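Local structure of sensor protein (Rhodopseudomonas palustris, 2OOL) at residues S214-A219 / L270-N275; Q220-Y225 / N290-M295; I236-S241 / L262-P267. The protein senses light through a bound biliverdin chromophore and probably signals as a histidine kinase, this piece being its PAS-GAF chromophore-binding part. All coordinates share one frame; numbering follows the deposited sequence.

In the fold
From the N terminus, the first segments of contacts 1 and 2 follow one another directly: the turn 214-219 leads into helix 219-227. Contact 1 closes a loop by meeting helix 267-276, whereas contact 2 runs on to strand 291-300, so the two loops cross. Contact 3 (236-241 with 262-267) lies within both; it shuts the excursion that adds strand 241-244 to the PAS-side sheet before the chain returns to helix 267-276. All three touch the biliverdin. I217 O of contact 1 and R222 NE of contact 2 make a probable hydrogen bond of 2.9 Å, and L270 packs on Y238 and V265 of contact 3.

Contact 1 (S214-A219 / L270-N275); sequences SSDIPA and LEYMVN. With LBV (3-[2-[(Z)-[3-(2-carboxyethyl)-5-[(Z)-(4-ethenyl-3-methyl-5-oxidanylidene-pyrrol-2-ylidene)methyl]-4-methyl-pyrrol-1-ium -2-ylidene]methyl]-5-[(Z)-[(3E)-3-ethylidene-4-methyl-5-oxidanylidene-pyrrolidin-2-ylidene]methyl]-4-methyl-1H-pyrrol-3- yl]propanoic acid), chain C.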
loop_
_atom_site.group_PDB
_atom_site.type_symbol
_atom_site.label_atom_id
_atom_site.label_comp_id
_atom_site.label_asym_id
_atom_site.label_seq_id
_atom_site.Cartn_x
_atom_site.Cartn_y
_atom_site.Cartn_z
ATOM N N SER A 214 29.383 16.215 9.697
ATOM C CA SER A 214 28.802 16.651 8.423
ATOM C C SER A 214 29.457 16.068 7.165
ATOM O O SER A 214 28.792 15.835 6.165
ATOM C CB SER A 214 28.915 18.148 8.325
ATOM O OG SER A 214 30.294 18.483 8.285
ATOM N N SER A 215 30.765 15.864 7.204
ATOM C CA SER A 215 31.503 15.313 6.061
ATOM C C SER A 215 31.131 13.866 5.718
ATOM O O SER A 215 31.572 13.345 4.709
ATOM C CB SER A 215 32.996 15.330 6.363
ATOM O OG SER A 215 33.302 14.439 7.445
ATOM N N ASP A 216 30.398 13.182 6.591
ATOM C CA ASP A 216 29.951 11.828 6.271
ATOM C C ASP A 216 28.905 11.796 5.154
ATOM O O ASP A 216 28.770 10.771 4.501
ATOM C CB ASP A 216 29.397 11.131 7.499
ATOM C CG ASP A 216 30.484 10.700 8.479
ATOM O OD1 ASP A 216 31.672 11.074 8.291
ATOM O OD2 ASP A 216 30.141 9.984 9.456
ATOM N N ILE A 217 28.157 12.886 4.973
ATOM C CA ILE A 217 27.220 13.030 3.851
ATOM C C ILE A 217 27.475 14.425 3.261
ATOM O O ILE A 217 26.729 15.360 3.548
ATOM C CB ILE A 217 25.731 12.883 4.266
ATOM C CG1 ILE A 217 25.520 11.641 5.158
ATOM C CG2 ILE A 217 24.853 12.794 3.029
ATOM C CD1 ILE A 217 24.054 11.390 5.607
ATOM N N PRO A 218 28.533 14.561 2.429
ATOM C CA PRO A 218 29.035 15.855 1.987
ATOM C C PRO A 218 28.052 16.603 1.110
ATOM O O PRO A 218 26.978 16.082 0.757
ATOM C CB PRO A 218 30.321 15.503 1.259
ATOM C CG PRO A 218 30.109 14.095 0.816
ATOM C CD PRO A 218 29.310 13.457 1.851
ATOM N N ALA A 219 28.410 17.843 0.801
ATOM C CA ALA A 219 27.486 18.832 0.221
ATOM C C ALA A 219 26.898 18.441 -1.122
ATOM O O ALA A 219 25.735 18.735 -1.407
ATOM C CB ALA A 219 28.157 20.271 0.137
ATOM N N LEU A 270 31.781 3.671 -0.207
ATOM C CA LEU A 270 31.809 2.210 -0.102
ATOM C C LEU A 270 32.777 1.748 0.996
ATOM O O LEU A 270 32.482 0.809 1.757
ATOM C CB LEU A 270 32.151 1.568 -1.424
ATOM C CG LEU A 270 31.083 1.753 -2.519
ATOM C CD1 LEU A 270 31.610 1.133 -3.807
ATOM C CD2 LEU A 270 29.720 1.161 -2.108
ATOM N N GLU A 271 33.916 2.415 1.089
ATOM C CA GLU A 271 34.965 2.070 2.066
ATOM C C GLU A 271 34.498 2.409 3.485
ATOM O O GLU A 271 34.781 1.691 4.446
ATOM C CB GLU A 271 36.242 2.807 1.662
ATOM C CG GLU A 271 37.394 2.857 2.655
ATOM C CD GLU A 271 38.706 3.419 1.992
ATOM O OE1 GLU A 271 38.786 3.430 0.719
ATOM O OE2 GLU A 271 39.642 3.846 2.738
ATOM N N TYR A 272 33.765 3.506 3.608
ATOM C CA TYR A 272 33.079 3.851 4.839
ATOM C C TYR A 272 32.196 2.708 5.308
ATOM O O TYR A 272 32.167 2.369 6.497
ATOM C CB TYR A 272 32.199 5.067 4.594
ATOM C CG TYR A 272 31.367 5.514 5.772
ATOM C CD1 TYR A 272 30.043 5.089 5.924
ATOM C CD2 TYR A 272 31.875 6.415 6.691
ATOM C CE1 TYR A 272 29.274 5.516 6.994
ATOM C CE2 TYR A 272 31.113 6.858 7.773
ATOM C CZ TYR A 272 29.819 6.410 7.923
ATOM O OH TYR A 272 29.073 6.876 9.002
ATOM N N MET A 273 31.442 2.136 4.370
ATOM C CA MET A 273 30.522 1.048 4.710
ATOM C C MET A 273 31.248 -0.252 5.040
ATOM O O MET A 273 30.808 -0.995 5.901
ATOM C CB MET A 273 29.514 0.837 3.600
ATOM C CG MET A 273 28.582 1.997 3.413
ATOM S SD MET A 273 27.621 2.329 4.882
ATOM C CE MET A 273 26.786 0.742 5.082
ATOM N N VAL A 274 32.356 -0.530 4.363
ATOM C CA VAL A 274 33.213 -1.650 4.753
ATOM C C VAL A 274 33.603 -1.563 6.243
ATOM O O VAL A 274 33.465 -2.551 7.014
ATOM C CB VAL A 274 34.463 -1.745 3.831
ATOM C CG1 VAL A 274 35.498 -2.686 4.421
ATOM C CG2 VAL A 274 34.052 -2.210 2.434
ATOM N N ASN A 275 34.037 -0.370 6.660
ATOM C CA ASN A 275 34.398 -0.117 8.055
ATOM C C ASN A 275 33.213 -0.179 8.981
ATOM O O ASN A 275 33.345 -0.553 10.148
ATOM C CB ASN A 275 35.113 1.231 8.204
ATOM C CG ASN A 275 36.374 1.306 7.351
ATOM O OD1 ASN A 275 36.932 0.273 6.966
ATOM N ND2 ASN A 275 36.807 2.528 7.011
HETATM C C1A LBV C . 32.860 9.929 4.465
HETATM C C1B LBV C . 30.283 10.247 0.859
HETATM O O1B LBV C . 27.621 8.310 -4.715
HETATM C C1C LBV C . 26.317 8.593 2.323
HETATM O O1C LBV C . 22.364 5.226 2.050
HETATM C C1D LBV C . 25.701 7.496 6.890
HETATM C C2A LBV C . 33.996 10.839 4.070
HETATM C C2B LBV C . 29.823 10.382 -0.459
HETATM O O2B LBV C . 25.666 8.604 -3.747
HETATM C C2C LBV C . 25.003 8.108 2.493
HETATM O O2C LBV C . 24.422 4.423 2.179
HETATM C C2D LBV C . 25.765 7.913 8.236
HETATM C C3A LBV C . 33.473 11.234 2.677
HETATM C C3B LBV C . 28.519 9.895 -0.516
HETATM C C3C LBV C . 24.827 7.909 3.853
HETATM C C3D LBV C . 25.023 7.001 8.954
HETATM C C4A LBV C . 32.225 10.595 2.439
HETATM C C4B LBV C . 28.164 9.500 0.808
HETATM C C4C LBV C . 26.031 8.234 4.503
HETATM C C4D LBV C . 24.536 6.056 8.041
HETATM C CAA LBV C . 34.099 12.108 1.760
HETATM C CAB LBV C . 27.651 9.820 -1.781
HETATM C CAC LBV C . 23.884 7.811 1.467
HETATM C CAD LBV C . 24.857 7.037 10.318
HETATM C CBA LBV C . 35.424 12.922 1.943
HETATM C CBB LBV C . 27.590 8.419 -2.354
HETATM C CBC LBV C . 24.068 6.392 0.844
HETATM C CBD LBV C . 24.087 6.115 11.018
HETATM C CGB LBV C . 26.890 8.454 -3.727
HETATM C CGC LBV C . 23.572 5.232 1.767
HETATM C CHB LBV C . 31.539 10.752 1.220
HETATM C CHC LBV C . 26.875 8.941 1.072
HETATM C CHD LBV C . 26.326 8.198 5.868
HETATM C CMA LBV C . 35.284 10.004 3.979
HETATM C CMB LBV C . 30.628 10.936 -1.656
HETATM C CMC LBV C . 23.491 7.403 4.439
HETATM C CMD LBV C . 26.483 9.137 8.845
HETATM N N_A LBV C . 31.914 9.851 3.507
HETATM O O_A LBV C . 32.793 9.328 5.534
HETATM N N_B LBV C . 29.252 9.742 1.559
HETATM N N_C LBV C . 26.873 8.626 3.545
HETATM N N_D LBV C . 24.983 6.389 6.831
HETATM O O_D LBV C . 23.823 5.062 8.264
#
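The short 3-10 turn 214-216 faces helix 270-275 most closely at D216 and Y272, whose CA atoms lie 8.7 Å apart, with the biliverdin between the two segments. D216, I217 and P218 form the Asp-Ile-Pro motif of the phytochrome GAF domain. The carbonyl O of D216 accepts a hydrogen bond from N_B of the chromophore at an N-H...O angle of 136°. A second, weak one reaches D216 O from chromophore N_C over 3.0 Å. One oxygen thus gathers two pyrrole nitrogens. Across the chromophore, Y272 turns its CG anti to its backbone N (chi1 177°), sending the phenol toward the turn. There the two side chains cross at about a right angle, with Y272 OH 3.3 Å from D216 OD2. Y272 OH also lies 3.4 Å from the methyl carbon CMD of the chromophore. I217 CG1 packs on the C-D methine region. P218 CD rests 3.5 Å from C1B of the chromophore.

Contact 2 (Q220-Y225 / N290-M295); sequences QSRALY and NRLWGM. With LBV (3-[2-[(Z)-[3-(2-carboxyethyl)-5-[(Z)-(4-ethenyl-3-methyl-5-oxidanylidene-pyrrol-2-ylidene)methyl]-4-methyl-pyrrol-1-ium -2-ylidene]methyl]-5-[(Z)-[(3E)-3-ethylidene-4-methyl-5-oxidanylidene-pyrrolidin-2-ylidene]methyl]-4-methyl-1H-pyrrol-3- yl]propanoic acid), chain C.
The side chains of Y225 and M295 cross at about a right angle, the methionine methyl CE lying 3.7 Å from Y225 CD2, oblique to the ring. The M295 chain, bent at both chi2 and chi3, brings its sulfur beside the phenol as a Met-aromatic contact, with SD 5.3 Å from the ring centroid and 56° off the ring normal. A second apolar patch forms where L292 CD2 touches R222 CG at 3.8 Å and also approaches CB of Y225. S221 O lies 3.0 Å above one face of the Y225 ring, offset toward its rim. At its far end the Y225 hydroxyl donates to propionate oxygen O2B of the biliverdin over 2.7 Å, with O2B lying in the plane of the ring at its edge. A phenylalanine here would probably leave O2B without this donor, though R263 NH1 would still hold that oxygen, and the ring would be less firmly directed.

This is the GAF domain at the point where helix 219-227 lies over its antiparallel sheet: the axes of segment 220-225 and strand 291-295 approach to 8.6 Å, with their directions 98° apart. The strand carries a classic beta bulge, W293 and G294 both facing I286, between the two residues that reach the helix.

Further out, several groups position this first shell. R231 adds a cation-pi contact to the Y225 ring, and Y225 O bonds to S285 OG. The R222 side chain leaves the strand after its CG, and NE binds I217 O. Beneath the helix, L292 and M295 both pack on F187 of strand 181-187.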
loop_
_atom_site.group_PDB
_atom_site.type_symbol
_atom_site.label_atom_id
_atom_site.label_comp_id
_atom_site.label_asym_id
_atom_site.label_seq_id
_atom_site.Cartn_x
_atom_site.Cartn_y
_atom_site.Cartn_z
ATOM N N GLN A 220 27.689 17.830 -1.991
ATOM C CA GLN A 220 27.166 17.483 -3.333
ATOM C C GLN A 220 26.193 16.284 -3.212
ATOM O O GLN A 220 25.209 16.167 -3.943
ATOM C CB GLN A 220 28.311 17.263 -4.332
ATOM C CG GLN A 220 28.926 15.874 -4.360
ATOM C CD GLN A 220 29.854 15.580 -3.196
ATOM O OE1 GLN A 220 29.566 15.941 -2.074
ATOM N NE2 GLN A 220 30.989 14.945 -3.474
ATOM N N SER A 221 26.471 15.401 -2.268
ATOM C CA SER A 221 25.595 14.242 -1.976
ATOM C C SER A 221 24.266 14.718 -1.461
ATOM O O SER A 221 23.224 14.266 -1.889
ATOM C CB SER A 221 26.240 13.329 -0.913
ATOM O OG SER A 221 27.571 13.004 -1.316
ATOM N N ARG A 222 24.306 15.639 -0.513
ATOM C CA ARG A 222 23.075 16.203 0.054
ATOM C C ARG A 222 22.235 16.947 -0.951
ATOM O O ARG A 222 21.017 16.816 -0.919
ATOM C CB ARG A 222 23.396 17.134 1.172
ATOM C CG ARG A 222 23.705 16.444 2.396
ATOM C CD ARG A 222 23.748 17.383 3.531
ATOM N NE ARG A 222 25.127 17.706 3.868
ATOM C CZ ARG A 222 25.715 18.853 3.659
ATOM N NH1 ARG A 222 25.064 19.868 3.074
ATOM N NH2 ARG A 222 26.975 18.976 4.039
ATOM N N ALA A 223 22.867 17.760 -1.805
ATOM C CA ALA A 223 22.176 18.382 -2.981
ATOM C C ALA A 223 21.493 17.310 -3.885
ATOM O O ALA A 223 20.299 17.419 -4.223
ATOM C CB ALA A 223 23.186 19.300 -3.833
ATOM N N LEU A 224 22.219 16.268 -4.267
ATOM C CA LEU A 224 21.603 15.174 -5.051
ATOM C C LEU A 224 20.453 14.527 -4.295
ATOM O O LEU A 224 19.370 14.352 -4.840
ATOM C CB LEU A 224 22.630 14.105 -5.419
ATOM C CG LEU A 224 22.131 12.929 -6.314
ATOM C CD1 LEU A 224 21.577 13.395 -7.637
ATOM C CD2 LEU A 224 23.259 11.979 -6.611
ATOM N N TYR A 225 20.671 14.198 -3.028
ATOM C CA TYR A 225 19.626 13.529 -2.262
ATOM C C TYR A 225 18.403 14.381 -2.008
ATOM O O TYR A 225 17.380 13.849 -1.663
ATOM C CB TYR A 225 20.162 12.992 -0.978
ATOM C CG TYR A 225 21.322 12.067 -1.130
ATOM C CD1 TYR A 225 21.599 11.406 -2.341
ATOM C CD2 TYR A 225 22.160 11.835 -0.064
ATOM C CE1 TYR A 225 22.679 10.570 -2.455
ATOM C CE2 TYR A 225 23.219 10.978 -0.171
ATOM C CZ TYR A 225 23.475 10.350 -1.368
ATOM O OH TYR A 225 24.549 9.498 -1.448
ATOM N N ASN A 290 11.931 22.179 0.627
ATOM C CA ASN A 290 12.982 21.990 -0.368
ATOM C C ASN A 290 14.377 21.892 0.248
ATOM O O ASN A 290 15.390 22.246 -0.374
ATOM C CB ASN A 290 12.941 23.110 -1.412
ATOM C CG ASN A 290 11.719 23.026 -2.337
ATOM O OD1 ASN A 290 10.888 23.944 -2.372
ATOM N ND2 ASN A 290 11.626 21.952 -3.108
ATOM N N ARG A 291 14.424 21.351 1.455
ATOM C CA ARG A 291 15.644 21.252 2.217
ATOM C C ARG A 291 15.671 19.857 2.847
ATOM O O ARG A 291 14.635 19.361 3.273
ATOM C CB ARG A 291 15.598 22.333 3.288
ATOM C CG ARG A 291 16.901 22.764 3.889
ATOM C CD ARG A 291 16.581 23.791 5.013
ATOM N NE ARG A 291 17.693 24.172 5.889
ATOM C CZ ARG A 291 18.655 25.061 5.591
ATOM N NH1 ARG A 291 18.723 25.673 4.387
ATOM N NH2 ARG A 291 19.590 25.330 6.515
ATOM N N LEU A 292 16.847 19.248 2.913
ATOM C CA LEU A 292 17.035 17.921 3.513
ATOM C C LEU A 292 16.917 18.012 5.050
ATOM O O LEU A 292 17.722 18.655 5.725
ATOM C CB LEU A 292 18.386 17.327 3.042
ATOM C CG LEU A 292 18.623 15.814 2.951
ATOM C CD1 LEU A 292 17.509 15.049 2.208
ATOM C CD2 LEU A 292 19.982 15.551 2.315
ATOM N N TRP A 293 15.865 17.417 5.598
ATOM C CA TRP A 293 15.652 17.437 7.039
ATOM C C TRP A 293 16.373 16.300 7.720
ATOM O O TRP A 293 16.791 16.413 8.877
ATOM C CB TRP A 293 14.153 17.363 7.310
ATOM C CG TRP A 293 13.760 17.330 8.753
ATOM C CD1 TRP A 293 13.353 18.387 9.513
ATOM C CD2 TRP A 293 13.679 16.168 9.606
ATOM N NE1 TRP A 293 13.043 17.962 10.785
ATOM C CE2 TRP A 293 13.231 16.607 10.864
ATOM C CE3 TRP A 293 13.955 14.813 9.425
ATOM C CZ2 TRP A 293 13.057 15.741 11.938
ATOM C CZ3 TRP A 293 13.776 13.945 10.500
ATOM C CH2 TRP A 293 13.321 14.417 11.731
ATOM N N GLY A 294 16.462 15.184 7.008
ATOM C CA GLY A 294 17.025 13.927 7.521
ATOM C C GLY A 294 16.958 12.794 6.487
ATOM O O GLY A 294 16.599 13.011 5.327
ATOM N N MET A 295 17.324 11.586 6.929
ATOM C CA MET A 295 17.318 10.389 6.088
ATOM C C MET A 295 16.870 9.171 6.896
ATOM O O MET A 295 17.151 9.085 8.091
ATOM C CB MET A 295 18.731 10.071 5.595
ATOM C CG MET A 295 19.486 11.205 5.001
ATOM S SD MET A 295 19.590 11.160 3.193
ATOM C CE MET A 295 21.107 10.204 3.063
HETATM C C1A LBV C . 32.860 9.929 4.465
HETATM C C1B LBV C . 30.283 10.247 0.859
HETATM O O1B LBV C . 27.621 8.310 -4.715
HETATM C C1C LBV C . 26.317 8.593 2.323
HETATM O O1C LBV C . 22.364 5.226 2.050
HETATM C C1D LBV C . 25.701 7.496 6.890
HETATM C C2A LBV C . 33.996 10.839 4.070
HETATM C C2B LBV C . 29.823 10.382 -0.459
HETATM O O2B LBV C . 25.666 8.604 -3.747
HETATM C C2C LBV C . 25.003 8.108 2.493
HETATM O O2C LBV C . 24.422 4.423 2.179
HETATM C C2D LBV C . 25.765 7.913 8.236
HETATM C C3A LBV C . 33.473 11.234 2.677
HETATM C C3B LBV C . 28.519 9.895 -0.516
HETATM C C3C LBV C . 24.827 7.909 3.853
HETATM C C3D LBV C . 25.023 7.001 8.954
HETATM C C4A LBV C . 32.225 10.595 2.439
HETATM C C4B LBV C . 28.164 9.500 0.808
HETATM C C4C LBV C . 26.031 8.234 4.503
HETATM C C4D LBV C . 24.536 6.056 8.041
HETATM C CAA LBV C . 34.099 12.108 1.760
HETATM C CAB LBV C . 27.651 9.820 -1.781
HETATM C CAC LBV C . 23.884 7.811 1.467
HETATM C CAD LBV C . 24.857 7.037 10.318
HETATM C CBA LBV C . 35.424 12.922 1.943
HETATM C CBB LBV C . 27.590 8.419 -2.354
HETATM C CBC LBV C . 24.068 6.392 0.844
HETATM C CBD LBV C . 24.087 6.115 11.018
HETATM C CGB LBV C . 26.890 8.454 -3.727
HETATM C CGC LBV C . 23.572 5.232 1.767
HETATM C CHB LBV C . 31.539 10.752 1.220
HETATM C CHC LBV C . 26.875 8.941 1.072
HETATM C CHD LBV C . 26.326 8.198 5.868
HETATM C CMA LBV C . 35.284 10.004 3.979
HETATM C CMB LBV C . 30.628 10.936 -1.656
HETATM C CMC LBV C . 23.491 7.403 4.439
HETATM C CMD LBV C . 26.483 9.137 8.845
HETATM N N_A LBV C . 31.914 9.851 3.507
HETATM O O_A LBV C . 32.793 9.328 5.534
HETATM N N_B LBV C . 29.252 9.742 1.559
HETATM N N_C LBV C . 26.873 8.626 3.545
HETATM N N_D LBV C . 24.983 6.389 6.831
HETATM O O_D LBV C . 23.823 5.062 8.264
#

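Contact 3 (I236-S241 / L262-P267); sequences IGYRPS and LRSVSP. With LBV (3-[2-[(Z)-[3-(2-carboxyethyl)-5-[(Z)-(4-ethenyl-3-methyl-5-oxidanylidene-pyrrol-2-ylidene)methyl]-4-methyl-pyrrol-1-ium -2-ylidene]methyl]-5-[(Z)-[(3E)-3-ethylidene-4-methyl-5-oxidanylidene-pyrrolidin-2-ylidene]methyl]-4-methyl-1H-pyrrol-3- yl]propanoic acid), chain C.
V265 N donates to Y238 OH over 2.9 Å, with an N-H...O angle of 147°, and approaches near the plane of the phenol ring at its edge. S264 OG lies in that plane too and is modelled only 2.3 Å from Y238 OH, so the pair is hydrogen-bonded but its exact length is doubtful. A water ties the loops together further, donating to V265 O at 3.0 Å with a weak link to Y238 OH. Y238 holds its CG between its backbone N and carbonyl carbon (chi1 78°), the crowded position, which directs the phenol at segment 262-267.

The same segment holds the chromophore: R263, just before S264, donates from NH2 to propionate oxygen O1B of the biliverdin at 2.8 Å, nearly straight at 174°, while NH1 holds O2B at 2.8 Å. The bend at chi3 lets the guanidinium present both nitrogens to one carboxylate. S266 N also donates to O1B, at 3.0 Å.

Beyond these bonds, V265 CG2 lies 4.3 Å from Y238 CE1, P240 CG sits 3.8 Å from S264 OG, and L270 of helix 267-276 touches both Y238 and V265. S264 and L262 pair by backbone bonds with A38 and Q40, and S241 with I39, consistent with the knot of phytochromes, in which a GAF excursion surrounds the N-terminal segment. R263 NH2 is also bonded to I33 O of that segment. With the guanidinium, S266 N and also Y225 OH donating to its oxygens, the propionate is likely to stay ionised, and Y238 OH, bonded to V265 N, probably steadies the turn of chain that sets S266 N and carries R263.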
loop_
_atom_site.group_PDB
_atom_site.type_symbol
_atom_site.label_atom_id
_atom_site.label_comp_id
_atom_site.label_asym_id
_atom_site.label_seq_id
_atom_site.Cartn_x
_atom_site.Cartn_y
_atom_site.Cartn_z
ATOM N N ILE A 236 27.862 -3.711 -1.408
ATOM C CA ILE A 236 28.881 -2.661 -1.352
ATOM C C ILE A 236 30.185 -3.121 -1.987
ATOM O O ILE A 236 31.086 -2.315 -2.195
ATOM C CB ILE A 236 29.181 -2.097 0.113
ATOM C CG1 ILE A 236 29.866 -3.171 0.994
ATOM C CG2 ILE A 236 27.880 -1.495 0.761
ATOM C CD1 ILE A 236 30.370 -2.747 2.428
ATOM N N GLY A 237 30.313 -4.405 -2.282
ATOM C CA GLY A 237 31.557 -4.946 -2.878
ATOM C C GLY A 237 31.504 -5.075 -4.384
ATOM O O GLY A 237 32.447 -5.585 -5.005
ATOM N N TYR A 238 30.441 -4.556 -4.996
ATOM C CA TYR A 238 30.253 -4.685 -6.414
ATOM C C TYR A 238 31.456 -4.165 -7.209
ATOM O O TYR A 238 32.200 -3.301 -6.768
ATOM C CB TYR A 238 28.975 -3.945 -6.838
ATOM C CG TYR A 238 29.095 -2.420 -6.940
ATOM C CD1 TYR A 238 28.936 -1.601 -5.828
ATOM C CD2 TYR A 238 29.405 -1.820 -8.137
ATOM C CE1 TYR A 238 29.017 -0.204 -5.923
ATOM C CE2 TYR A 238 29.497 -0.432 -8.241
ATOM C CZ TYR A 238 29.301 0.367 -7.136
ATOM O OH TYR A 238 29.429 1.728 -7.268
ATOM N N ARG A 239 31.625 -4.707 -8.402
ATOM C CA ARG A 239 32.585 -4.217 -9.375
ATOM C C ARG A 239 31.794 -3.350 -10.340
ATOM O O ARG A 239 30.893 -3.869 -11.008
ATOM C CB ARG A 239 33.168 -5.421 -10.099
ATOM C CG ARG A 239 34.233 -5.126 -11.123
ATOM C CD ARG A 239 34.845 -6.462 -11.704
ATOM N NE ARG A 239 35.204 -7.412 -10.617
ATOM C CZ ARG A 239 35.843 -8.568 -10.806
ATOM N NH1 ARG A 239 36.226 -8.949 -12.034
ATOM N NH2 ARG A 239 36.121 -9.351 -9.758
ATOM N N PRO A 240 32.095 -2.029 -10.402
ATOM C CA PRO A 240 31.389 -1.145 -11.311
ATOM C C PRO A 240 31.477 -1.632 -12.751
ATOM O O PRO A 240 32.532 -2.127 -13.173
ATOM C CB PRO A 240 32.144 0.189 -11.165
ATOM C CG PRO A 240 32.711 0.142 -9.753
ATOM C CD PRO A 240 33.105 -1.290 -9.601
ATOM N N SER A 241 30.391 -1.452 -13.500
ATOM C CA SER A 241 30.344 -1.824 -14.915
ATOM C C SER A 241 30.220 -0.555 -15.737
ATOM O O SER A 241 29.212 0.151 -15.647
ATOM C CB SER A 241 29.157 -2.767 -15.167
ATOM O OG SER A 241 28.965 -3.076 -16.545
ATOM N N LEU A 262 20.753 2.769 -10.894
ATOM C CA LEU A 262 21.962 1.908 -10.856
ATOM C C LEU A 262 23.293 2.651 -10.831
ATOM O O LEU A 262 24.322 2.015 -10.844
ATOM C CB LEU A 262 21.992 0.958 -12.086
ATOM C CG LEU A 262 20.772 0.053 -12.340
ATOM C CD1 LEU A 262 20.820 -0.656 -13.694
ATOM C CD2 LEU A 262 20.653 -0.938 -11.239
ATOM N N ARG A 263 23.280 3.982 -10.794
ATOM C CA ARG A 263 24.489 4.806 -10.787
ATOM C C ARG A 263 25.482 4.212 -9.824
ATOM O O ARG A 263 25.145 3.895 -8.695
ATOM C CB ARG A 263 24.145 6.227 -10.342
ATOM C CG ARG A 263 25.325 7.196 -10.153
ATOM C CD ARG A 263 24.881 8.598 -9.668
ATOM N NE ARG A 263 24.199 8.567 -8.358
ATOM C CZ ARG A 263 24.810 8.467 -7.181
ATOM N NH1 ARG A 263 24.084 8.365 -6.043
ATOM N NH2 ARG A 263 26.124 8.469 -7.128
ATOM N N SER A 264 26.723 4.074 -10.252
ATOM C CA SER A 264 27.762 3.629 -9.319
ATOM C C SER A 264 28.038 4.758 -8.338
ATOM O O SER A 264 28.055 5.925 -8.745
ATOM C CB SER A 264 29.023 3.361 -10.126
ATOM O OG SER A 264 29.935 2.678 -9.355
ATOM N N VAL A 265 28.313 4.413 -7.078
ATOM C CA VAL A 265 28.435 5.370 -6.013
ATOM C C VAL A 265 29.892 5.586 -5.607
ATOM O O VAL A 265 30.752 4.828 -5.996
ATOM C CB VAL A 265 27.597 4.943 -4.768
ATOM C CG1 VAL A 265 26.134 4.838 -5.152
ATOM C CG2 VAL A 265 28.099 3.674 -4.230
ATOM N N SER A 266 30.166 6.658 -4.875
ATOM C CA SER A 266 31.537 7.002 -4.517
ATOM C C SER A 266 32.232 5.837 -3.801
ATOM O O SER A 266 31.707 5.340 -2.814
ATOM C CB SER A 266 31.542 8.173 -3.517
ATOM O OG SER A 266 32.778 8.281 -2.839
ATOM N N PRO A 267 33.427 5.464 -4.270
ATOM C CA PRO A 267 34.318 4.507 -3.631
ATOM C C PRO A 267 34.601 4.837 -2.185
ATOM O O PRO A 267 34.684 3.934 -1.403
ATOM C CB PRO A 267 35.619 4.663 -4.430
ATOM C CG PRO A 267 35.173 5.025 -5.762
ATOM C CD PRO A 267 34.016 5.966 -5.524
HETATM C C1A LBV C . 32.860 9.929 4.465
HETATM C C1B LBV C . 30.283 10.247 0.859
HETATM O O1B LBV C . 27.621 8.310 -4.715
HETATM C C1C LBV C . 26.317 8.593 2.323
HETATM O O1C LBV C . 22.364 5.226 2.050
HETATM C C1D LBV C . 25.701 7.496 6.890
HETATM C C2A LBV C . 33.996 10.839 4.070
HETATM C C2B LBV C . 29.823 10.382 -0.459
HETATM O O2B LBV C . 25.666 8.604 -3.747
HETATM C C2C LBV C . 25.003 8.108 2.493
HETATM O O2C LBV C . 24.422 4.423 2.179
HETATM C C2D LBV C . 25.765 7.913 8.236
HETATM C C3A LBV C . 33.473 11.234 2.677
HETATM C C3B LBV C . 28.519 9.895 -0.516
HETATM C C3C LBV C . 24.827 7.909 3.853
HETATM C C3D LBV C . 25.023 7.001 8.954
HETATM C C4A LBV C . 32.225 10.595 2.439
HETATM C C4B LBV C . 28.164 9.500 0.808
HETATM C C4C LBV C . 26.031 8.234 4.503
HETATM C C4D LBV C . 24.536 6.056 8.041
HETATM C CAA LBV C . 34.099 12.108 1.760
HETATM C CAB LBV C . 27.651 9.820 -1.781
HETATM C CAC LBV C . 23.884 7.811 1.467
HETATM C CAD LBV C . 24.857 7.037 10.318
HETATM C CBA LBV C . 35.424 12.922 1.943
HETATM C CBB LBV C . 27.590 8.419 -2.354
HETATM C CBC LBV C . 24.068 6.392 0.844
HETATM C CBD LBV C . 24.087 6.115 11.018
HETATM C CGB LBV C . 26.890 8.454 -3.727
HETATM C CGC LBV C . 23.572 5.232 1.767
HETATM C CHB LBV C . 31.539 10.752 1.220
HETATM C CHC LBV C . 26.875 8.941 1.072
HETATM C CHD LBV C . 26.326 8.198 5.868
HETATM C CMA LBV C . 35.284 10.004 3.979
HETATM C CMB LBV C . 30.628 10.936 -1.656
HETATM C CMC LBV C . 23.491 7.403 4.439
HETATM C CMD LBV C . 26.483 9.137 8.845
HETATM N N_A LBV C . 31.914 9.851 3.507
HETATM O O_A LBV C . 32.793 9.328 5.534
HETATM N N_B LBV C . 29.252 9.742 1.559
HETATM N N_C LBV C . 26.873 8.626 3.545
HETATM N N_D LBV C . 24.983 6.389 6.831
HETATM O O_D LBV C . 23.823 5.062 8.264
HETATM O O HOH W 1 32.601 2.711 -7.000
#